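Local atomic coordinates of pectate lyase (Pectobacterium carotovorum, PDB entry 4U49), a protein that probably cleaves polygalacturonate and pectins, including highly methylated ones, by calcium-dependent elimination, acting within the chain. Residues A[62-65]-A[66-69]; A[229-233]-A[234-238]. All coordinates share one frame; numbering follows the deposited sequence.

The two contacts lie on opposite sides of the chain's centre, their centres 36 Å apart and their nearest atoms about 18 Å apart, and they share no structural element. Contact 1 belongs to strand 62-68 at the margin of an antiparallel four-stranded sheet; none of its touching residues is buried, and its chemistry is a charged pair bridging a bulge. Contact 2 is partly buried, at a bend between strands 229-230 and 236-241 of the parallel beta-helix, where four of nine touching residues are buried. There the buried bonding side chains (Gln231, Ser236, Thr238) are neutral and the one ammonium, of Lys234, lies in the loop, joined through water, whereas contact 1 relies on charge.

Contact 1: residues A[62-65]-A[66-69]; sequences SEKI and AELN
Lys64 and Glu67 meet over the strand in a salt bridge, with Lys64 NZ 2.7 Å from Glu67 OE2. The carboxylate oxygen receives the ammonium through its anti lone pair, the one turned away from OE1. The lysine is stretched out to its full length: CG lies anti to the backbone N (chi1 179°) and the chain stays extended to NZ, which carries it forward in the direction of Glu67. Its methylenes run alongside the intervening backbone, CG passing Ala66 O at 3.8 Å. CE also packs on Glu67 CB, 3.8 Å away, and the two side chains meet at an angle.

Between the paired charges the strand is interrupted by a classic beta bulge. Ile65 and Ala66 both face Val51 of strand 46-54, each linked to it by a backbone hydrogen bond, and the chain takes up the extra residue with an Ile65 psi of -5°. The short axes before and after this point differ in direction by 49°. The bulge also explains how side chains three positions apart, which would leave opposite faces of a regular strand, can join here: Lys64 and Glu67 emerge on one face, while Ile65 and Ala66 both turn to the other. Ile65 CG1 lies 4.4 Å from Ala66 CB, and both side chains touch Phe75 of strand 74-77.

A second carboxylate draws on the same ammonium group, since Lys64 NZ also forms a salt bridge with Asp50, across the hairpin on strand 46-54. Glu67 OE2 has a long, weak ion pair with Arg48, which likewise runs between strands 62-68 and 46-54 of the one hairpin.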
loop_
_atom_site.group_PDB
_atom_site.type_symbol
_atom_site.label_atom_id
_atom_site.label_comp_id
_atom_site.label_asym_id
_atom_site.label_seq_id
_atom_site.Cartn_x
_atom_site.Cartn_y
_atom_site.Cartn_z
ATOM N N SER A 62 -25.390 -14.361 7.334
ATOM C CA SER A 62 -24.162 -14.124 6.581
ATOM C C SER A 62 -23.585 -15.469 6.151
ATOM O O SER A 62 -24.013 -16.520 6.631
ATOM C CB SER A 62 -23.159 -13.332 7.416
ATOM O OG SER A 62 -22.610 -14.117 8.470
ATOM N N GLU A 63 -22.652 -15.441 5.208
ATOM C CA GLU A 63 -21.987 -16.667 4.771
ATOM C C GLU A 63 -20.485 -16.445 4.683
ATOM O O GLU A 63 -20.030 -15.358 4.340
ATOM C CB GLU A 63 -22.535 -17.149 3.421
ATOM C CG GLU A 63 -22.412 -16.135 2.296
ATOM C CD GLU A 63 -23.187 -16.541 1.058
ATOM O OE1 GLU A 63 -22.985 -15.924 -0.009
ATOM O OE2 GLU A 63 -24.007 -17.474 1.159
ATOM N N LYS A 64 -19.720 -17.478 5.018
ATOM C CA LYS A 64 -18.265 -17.434 4.904
ATOM C C LYS A 64 -17.862 -17.561 3.437
ATOM O O LYS A 64 -18.171 -18.560 2.793
ATOM C CB LYS A 64 -17.633 -18.551 5.741
ATOM C CG LYS A 64 -16.115 -18.629 5.690
ATOM C CD LYS A 64 -15.597 -19.674 6.680
ATOM C CE LYS A 64 -14.101 -19.918 6.535
ATOM N NZ LYS A 64 -13.608 -20.934 7.520
ATOM N N ILE A 65 -17.185 -16.545 2.903
ATOM C CA ILE A 65 -16.821 -16.557 1.489
ATOM C C ILE A 65 -15.329 -16.768 1.262
ATOM O O ILE A 65 -14.894 -16.903 0.119
ATOM C CB ILE A 65 -17.242 -15.251 0.773
ATOM C CG1 ILE A 65 -16.537 -14.041 1.389
ATOM C CG2 ILE A 65 -18.759 -15.082 0.808
ATOM C CD1 ILE A 65 -16.710 -12.749 0.592
ATOM N N ALA A 66 -14.547 -16.805 2.341
ATOM C CA ALA A 66 -13.104 -17.008 2.214
ATOM C C ALA A 66 -12.435 -17.408 3.523
ATOM O O ALA A 66 -12.822 -16.965 4.606
ATOM C CB ALA A 66 -12.444 -15.753 1.665
ATOM N N GLU A 67 -11.419 -18.252 3.401
ATOM C CA GLU A 67 -10.570 -18.633 4.517
ATOM C C GLU A 67 -9.144 -18.231 4.162
ATOM O O GLU A 67 -8.621 -18.651 3.131
ATOM C CB GLU A 67 -10.679 -20.132 4.793
ATOM C CG GLU A 67 -9.990 -20.586 6.056
ATOM C CD GLU A 67 -10.262 -22.044 6.358
ATOM O OE1 GLU A 67 -9.406 -22.891 6.022
ATOM O OE2 GLU A 67 -11.333 -22.343 6.926
ATOM N N LEU A 68 -8.526 -17.408 5.006
ATOM C CA LEU A 68 -7.262 -16.763 4.655
ATOM C C LEU A 68 -6.098 -17.164 5.553
ATOM O O LEU A 68 -6.290 -17.739 6.627
ATOM C CB LEU A 68 -7.418 -15.238 4.696
ATOM C CG LEU A 68 -8.548 -14.611 3.877
ATOM C CD1 LEU A 68 -8.503 -13.088 3.988
ATOM C CD2 LEU A 68 -8.481 -15.044 2.420
ATOM N N ASN A 69 -4.885 -16.840 5.113
ATOM C CA ASN A 69 -3.706 -17.038 5.944
ATOM C C ASN A 69 -3.725 -16.096 7.144
ATOM O O ASN A 69 -4.696 -15.371 7.367
ATOM C CB ASN A 69 -2.417 -16.853 5.129
ATOM C CG ASN A 69 -2.277 -15.455 4.533
ATOM O OD1 ASN A 69 -2.804 -14.475 5.059
ATOM N ND2 ASN A 69 -1.552 -15.363 3.423
#

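Contact 2: residues A[229-233]-A[234-238]; sequences LQQNA and KNSHT
Ser236 OG is held by two groups of the preceding limb: it donates to Ala233 O at 2.6 Å and accepts from Gln231 NE2 at 2.7 Å. The donated bond reaches the carbonyl from above its plane, 53° out of it; the amide N-H bond is moderately bent, at 145°. Ser236 OG sits between its own backbone N and carbonyl carbon (chi1 63°), which points it at Ala233 O and the Gln231 amide.

At the other end of the Gln231 amide, Thr238 OG1 donates to OE1 at 2.7 Å, again from above the carbonyl plane. Trp254 NE1 also donates to OE1, NE2 has a further acceptor in Asn268 O, and Asn202 ND2 bonds to Thr238 OG1. Beyond them, Leu229 CD1 meets Thr238 CG2 at 4.1 Å.

The bend links strand 229-230 to strand 236-241, on successive faces of the parallel beta-helix of this lyase family. In the loop a water accepts from Lys234 NZ and donates to Asn232 O; the ammonium also bonds to Asn262 O.

With partners at both amide ends, the buried Gln231 has its flip state defined and its polar atoms satisfied without a charged group.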
loop_
_atom_site.group_PDB
_atom_site.type_symbol
_atom_site.label_atom_id
_atom_site.label_comp_id
_atom_site.label_asym_id
_atom_site.label_seq_id
_atom_site.Cartn_x
_atom_site.Cartn_y
_atom_site.Cartn_z
ATOM N N LEU A 229 4.695 4.971 -4.353
ATOM C CA LEU A 229 5.602 5.104 -3.218
ATOM C C LEU A 229 6.796 5.982 -3.563
ATOM O O LEU A 229 7.297 5.942 -4.669
ATOM C CB LEU A 229 6.093 3.738 -2.768
ATOM C CG LEU A 229 5.001 2.781 -2.316
ATOM C CD1 LEU A 229 5.577 1.432 -1.932
ATOM C CD2 LEU A 229 4.208 3.380 -1.161
ATOM N N GLN A 230 7.260 6.778 -2.620
ATOM C CA GLN A 230 8.269 7.762 -2.927
ATOM C C GLN A 230 9.259 7.664 -1.778
ATOM O O GLN A 230 8.855 7.488 -0.619
ATOM C CB GLN A 230 7.509 9.078 -3.115
ATOM C CG GLN A 230 8.070 10.320 -3.740
ATOM C CD GLN A 230 9.223 10.122 -4.665
ATOM O OE1 GLN A 230 9.121 9.413 -5.706
ATOM N NE2 GLN A 230 10.237 10.977 -4.454
ATOM N N GLN A 231 10.546 7.662 -2.120
ATOM C CA GLN A 231 11.601 7.311 -1.165
ATOM C C GLN A 231 12.941 7.929 -1.566
ATOM O O GLN A 231 13.762 7.295 -2.235
ATOM C CB GLN A 231 11.763 5.788 -1.060
ATOM C CG GLN A 231 12.675 5.313 0.065
ATOM C CD GLN A 231 12.765 3.788 0.165
ATOM O OE1 GLN A 231 11.783 3.086 -0.076
ATOM N NE2 GLN A 231 13.950 3.274 0.510
ATOM N N ASN A 232 13.161 9.172 -1.164
ATOM C CA ASN A 232 14.321 9.920 -1.621
ATOM C C ASN A 232 15.535 9.753 -0.719
ATOM O O ASN A 232 16.672 9.904 -1.168
ATOM C CB ASN A 232 13.950 11.395 -1.749
ATOM C CG ASN A 232 13.215 11.695 -3.042
ATOM O OD1 ASN A 232 12.095 12.209 -3.030
ATOM N ND2 ASN A 232 13.839 11.356 -4.171
ATOM N N ALA A 233 15.292 9.432 0.548
ATOM C CA ALA A 233 16.377 9.246 1.499
ATOM C C ALA A 233 17.176 7.987 1.189
ATOM O O ALA A 233 16.634 6.999 0.683
ATOM C CB ALA A 233 15.835 9.191 2.918
ATOM N N LYS A 234 18.470 8.038 1.487
ATOM C CA LYS A 234 19.335 6.871 1.392
ATOM C C LYS A 234 19.348 6.165 2.741
ATOM O O LYS A 234 18.884 6.727 3.736
ATOM C CB LYS A 234 20.750 7.272 0.979
ATOM C CG LYS A 234 20.794 8.318 -0.124
ATOM C CD LYS A 234 22.223 8.727 -0.438
ATOM C CE LYS A 234 22.273 9.874 -1.437
ATOM N NZ LYS A 234 21.735 11.152 -0.890
ATOM N N ASN A 235 19.879 4.945 2.774
ATOM C CA ASN A 235 19.870 4.133 3.987
ATOM C C ASN A 235 18.452 4.046 4.539
ATOM O O ASN A 235 18.225 4.137 5.748
ATOM C CB ASN A 235 20.828 4.706 5.033
ATOM C CG ASN A 235 22.204 5.000 4.463
ATOM O OD1 ASN A 235 22.611 6.159 4.355
ATOM N ND2 ASN A 235 22.924 3.949 4.086
ATOM N N SER A 236 17.502 3.890 3.623
ATOM C CA SER A 236 16.086 3.878 3.949
ATOM C C SER A 236 15.450 2.590 3.454
ATOM O O SER A 236 15.945 1.965 2.516
ATOM C CB SER A 236 15.387 5.087 3.328
ATOM O OG SER A 236 15.473 5.041 1.911
ATOM N N HIS A 237 14.347 2.201 4.081
ATOM C CA HIS A 237 13.698 0.943 3.756
ATOM C C HIS A 237 12.180 1.080 3.796
ATOM O O HIS A 237 11.612 1.462 4.816
ATOM C CB HIS A 237 14.156 -0.146 4.731
ATOM C CG HIS A 237 13.784 -1.533 4.314
ATOM N ND1 HIS A 237 13.854 -2.609 5.174
ATOM C CD2 HIS A 237 13.350 -2.027 3.130
ATOM C CE1 HIS A 237 13.475 -3.703 4.540
ATOM N NE2 HIS A 237 13.165 -3.379 3.297
ATOM N N THR A 238 11.530 0.777 2.679
ATOM C CA THR A 238 10.076 0.710 2.649
ATOM C C THR A 238 9.638 -0.744 2.567
ATOM O O THR A 238 10.117 -1.500 1.716
ATOM C CB THR A 238 9.477 1.499 1.468
ATOM O OG1 THR A 238 9.737 2.900 1.645
ATOM C CG2 THR A 238 7.972 1.278 1.385
HETATM O O HOH W 1 19.028 11.478 -1.450
#